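Ectonucleoside triphosphate diphosphohydrolase 4 (Homo sapiens, PDB 6WG5) belongs to the GDA1/CD39 family of nucleoside phosphatases, whose fold belongs to the actin-like ATPase clan. Local coordinates at residues A[100-105]-A[144-149]. Residues are numbered along the deposited sequence; the frame is centred on the assembly and turned at random.
Sequences EKVSDY and KAILED
Asp149 reaches across to the segment 100-105, where it meets Glu100, Val102 and Ser103. Having CG anti to the backbone N (chi1 -169°) sets the carboxylate beside Glu100 O, Val102 CG1 and Ser103 OG. On the polar side, OD2 lies 3.0 Å from the carbonyl O of Glu100; both are acceptors, so the two oxygens simply lie close without a bond. The hydroxyl of Ser103 comes close as well, its OG standing 3.1 Å from the main-chain O of Asp149 and 3.3 Å from OD2 of the same residue.

The apolar contacts run through Val102. Its CG1 sits against the aspartate, 3.9 Å from Asp149 CB, the two side chains passing each other in opposite directions. Its other methyl, CG2, is 4.0 Å from CG2 of Ile146, and these branched side chains cross at about a right angle. Ile92 touches both Val102 and Ile146, adding a third aliphatic group beside the pair.

The contact thus packs the weakly bonded helical turn at 102-105, just ahead of helix 107-116, against the first half of helix 140-157; between them in sequence runs strand 127-131, which pairs in parallel with strands 40-48 and 167-169.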
ATOM      1  N   GLU A 100      19.149  10.250 -21.977  1.00 99.98           N
ATOM      2  CA  GLU A 100      18.808  11.385 -22.828  1.00101.80           C
ATOM      3  C   GLU A 100      17.433  11.225 -23.466  1.00103.06           C
ATOM      4  O   GLU A 100      16.805  12.228 -23.824  1.00 95.17           O
ATOM      5  CB  GLU A 100      19.871  11.574 -23.920  1.00104.64           C
ATOM      6  CG  GLU A 100      19.894  10.499 -25.014  1.00107.93           C
ATOM      7  CD  GLU A 100      20.644   9.247 -24.606  1.00110.72           C
ATOM      8  OE1 GLU A 100      21.527   9.335 -23.726  1.00112.62           O
ATOM      9  OE2 GLU A 100      20.352   8.171 -25.173  1.00109.81           O
ATOM     10  N   LYS A 101      16.955   9.990 -23.605  1.00105.23           N
ATOM     11  CA  LYS A 101      15.702   9.684 -24.282  1.00106.80           C
ATOM     12  C   LYS A 101      14.484   9.798 -23.373  1.00103.06           C
ATOM     13  O   LYS A 101      13.354   9.703 -23.863  1.00103.14           O
ATOM     14  CB  LYS A 101      15.789   8.265 -24.865  1.00111.37           C
ATOM     15  CG  LYS A 101      14.559   7.767 -25.611  1.00115.61           C
ATOM     16  CD  LYS A 101      14.767   6.331 -26.078  1.00119.75           C
ATOM     17  CE  LYS A 101      13.490   5.725 -26.635  1.00132.84           C
ATOM     18  NZ  LYS A 101      13.667   4.286 -26.984  1.00144.01           N
ATOM     19  N   VAL A 102      14.680  10.025 -22.073  1.00120.81           N
ATOM     20  CA  VAL A 102      13.588   9.864 -21.118  1.00118.85           C
ATOM     21  C   VAL A 102      12.598  11.022 -21.197  1.00120.58           C
ATOM     22  O   VAL A 102      11.391  10.830 -21.014  1.00114.87           O
ATOM     23  CB  VAL A 102      14.156   9.699 -19.696  1.00116.69           C
ATOM     24  CG1 VAL A 102      14.649  11.033 -19.135  1.00114.38           C
ATOM     25  CG2 VAL A 102      13.117   9.083 -18.786  1.00114.99           C
ATOM     26  N   SER A 103      13.081  12.237 -21.462  1.00107.06           N
ATOM     27  CA  SER A 103      12.203  13.403 -21.425  1.00103.41           C
ATOM     28  C   SER A 103      11.110  13.342 -22.486  1.00 96.70           C
ATOM     29  O   SER A 103      10.070  13.991 -22.321  1.00 88.86           O
ATOM     30  CB  SER A 103      13.022  14.682 -21.588  1.00103.29           C
ATOM     31  OG  SER A 103      13.881  14.873 -20.476  1.00107.79           O
ATOM     32  N   ASP A 104      11.315  12.588 -23.566  1.00 97.55           N
ATOM     33  CA  ASP A 104      10.267  12.403 -24.563  1.00 96.27           C
ATOM     34  C   ASP A 104       9.271  11.320 -24.168  1.00 94.82           C
ATOM     35  O   ASP A 104       8.152  11.304 -24.692  1.00 96.24           O
ATOM     36  CB  ASP A 104      10.879  12.054 -25.922  1.00 98.93           C
ATOM     37  CG  ASP A 104      11.213  13.283 -26.748  1.00102.97           C
ATOM     38  OD1 ASP A 104      10.552  14.327 -26.566  1.00101.07           O
ATOM     39  OD2 ASP A 104      12.134  13.202 -27.588  1.00108.07           O
ATOM     40  N   TYR A 105       9.653  10.421 -23.260  1.00 95.06           N
ATOM     41  CA  TYR A 105       8.758   9.342 -22.853  1.00 93.16           C
ATOM     42  C   TYR A 105       7.646   9.854 -21.946  1.00 87.75           C
ATOM     43  O   TYR A 105       6.499   9.399 -22.046  1.00 87.10           O
ATOM     44  CB  TYR A 105       9.565   8.248 -22.160  1.00 93.68           C
ATOM     45  CG  TYR A 105       8.770   7.340 -21.255  1.00 89.75           C
ATOM     46  CD1 TYR A 105       7.982   6.324 -21.776  1.00 90.02           C
ATOM     47  CD2 TYR A 105       8.823   7.486 -19.875  1.00 84.99           C
ATOM     48  CE1 TYR A 105       7.258   5.487 -20.950  1.00 89.11           C
ATOM     49  CE2 TYR A 105       8.104   6.654 -19.040  1.00 82.71           C
ATOM     50  CZ  TYR A 105       7.324   5.656 -19.583  1.00 86.39           C
ATOM     51  OH  TYR A 105       6.605   4.823 -18.757  1.00 87.54           O
ATOM     52  N   LYS A 144      20.643   9.061 -11.213  1.00 79.58           N
ATOM     53  CA  LYS A 144      20.901  10.493 -11.289  1.00 79.55           C
ATOM     54  C   LYS A 144      20.861  10.995 -12.726  1.00 82.25           C
ATOM     55  O   LYS A 144      20.442  12.131 -12.977  1.00 82.15           O
ATOM     56  CB  LYS A 144      22.254  10.810 -10.651  1.00 79.78           C
ATOM     57  CG  LYS A 144      22.524  12.293 -10.462  1.00 81.18           C
ATOM     58  CD  LYS A 144      23.920  12.534  -9.908  1.00 86.55           C
ATOM     59  CE  LYS A 144      24.205  14.019  -9.745  1.00 86.26           C
ATOM     60  NZ  LYS A 144      25.491  14.411 -10.385  1.00 85.70           N
ATOM     61  N   ALA A 145      21.292  10.168 -13.682  1.00 85.70           N
ATOM     62  CA  ALA A 145      21.265  10.579 -15.082  1.00 86.83           C
ATOM     63  C   ALA A 145      19.845  10.880 -15.541  1.00 85.44           C
ATOM     64  O   ALA A 145      19.607  11.865 -16.249  1.00 82.39           O
ATOM     65  CB  ALA A 145      21.890   9.493 -15.957  1.00 90.22           C
ATOM     66  N   ILE A 146      18.886  10.042 -15.143  1.00 85.58           N
ATOM     67  CA  ILE A 146      17.506  10.215 -15.585  1.00 81.74           C
ATOM     68  C   ILE A 146      16.897  11.464 -14.957  1.00 79.08           C
ATOM     69  O   ILE A 146      16.279  12.285 -15.646  1.00 79.16           O
ATOM     70  CB  ILE A 146      16.686   8.954 -15.259  1.00 81.78           C
ATOM     71  CG1 ILE A 146      17.126   7.803 -16.170  1.00 81.40           C
ATOM     72  CG2 ILE A 146      15.186   9.220 -15.402  1.00 80.73           C
ATOM     73  CD1 ILE A 146      16.574   6.451 -15.778  1.00 81.85           C
ATOM     74  N   LEU A 147      17.051  11.622 -13.640  1.00 74.14           N
ATOM     75  CA  LEU A 147      16.499  12.795 -12.968  1.00 73.24           C
ATOM     76  C   LEU A 147      17.009  14.080 -13.604  1.00 75.45           C
ATOM     77  O   LEU A 147      16.246  15.034 -13.797  1.00 72.45           O
ATOM     78  CB  LEU A 147      16.853  12.775 -11.481  1.00 69.81           C
ATOM     79  CG  LEU A 147      16.583  11.494 -10.688  1.00 67.65           C
ATOM     80  CD1 LEU A 147      17.161  11.627  -9.287  1.00 71.24           C
ATOM     81  CD2 LEU A 147      15.099  11.181 -10.630  1.00 60.54           C
ATOM     82  N   GLU A 148      18.301  14.122 -13.937  1.00 87.32           N
ATOM     83  CA  GLU A 148      18.893  15.350 -14.460  1.00 87.57           C
ATOM     84  C   GLU A 148      18.341  15.692 -15.839  1.00 85.23           C
ATOM     85  O   GLU A 148      18.129  16.869 -16.150  1.00 82.72           O
ATOM     86  CB  GLU A 148      20.414  15.215 -14.501  1.00 92.66           C
ATOM     87  CG  GLU A 148      21.112  15.915 -13.344  1.00 94.54           C
ATOM     88  CD  GLU A 148      22.546  15.460 -13.158  1.00103.42           C
ATOM     89  OE1 GLU A 148      22.866  14.317 -13.547  1.00110.20           O
ATOM     90  OE2 GLU A 148      23.355  16.248 -12.625  1.00105.95           O
ATOM     91  N   ASP A 149      18.100  14.684 -16.681  1.00 77.20           N
ATOM     92  CA  ASP A 149      17.506  14.959 -17.985  1.00 86.24           C
ATOM     93  C   ASP A 149      16.105  15.536 -17.831  1.00 81.77           C
ATOM     94  O   ASP A 149      15.709  16.436 -18.579  1.00 77.69           O
ATOM     95  CB  ASP A 149      17.474  13.687 -18.833  1.00 99.68           C
ATOM     96  CG  ASP A 149      17.118  13.966 -20.283  1.00110.98           C
ATOM     97  OD1 ASP A 149      17.384  15.091 -20.757  1.00113.18           O
ATOM     98  OD2 ASP A 149      16.575  13.062 -20.951  1.00112.92           O
TER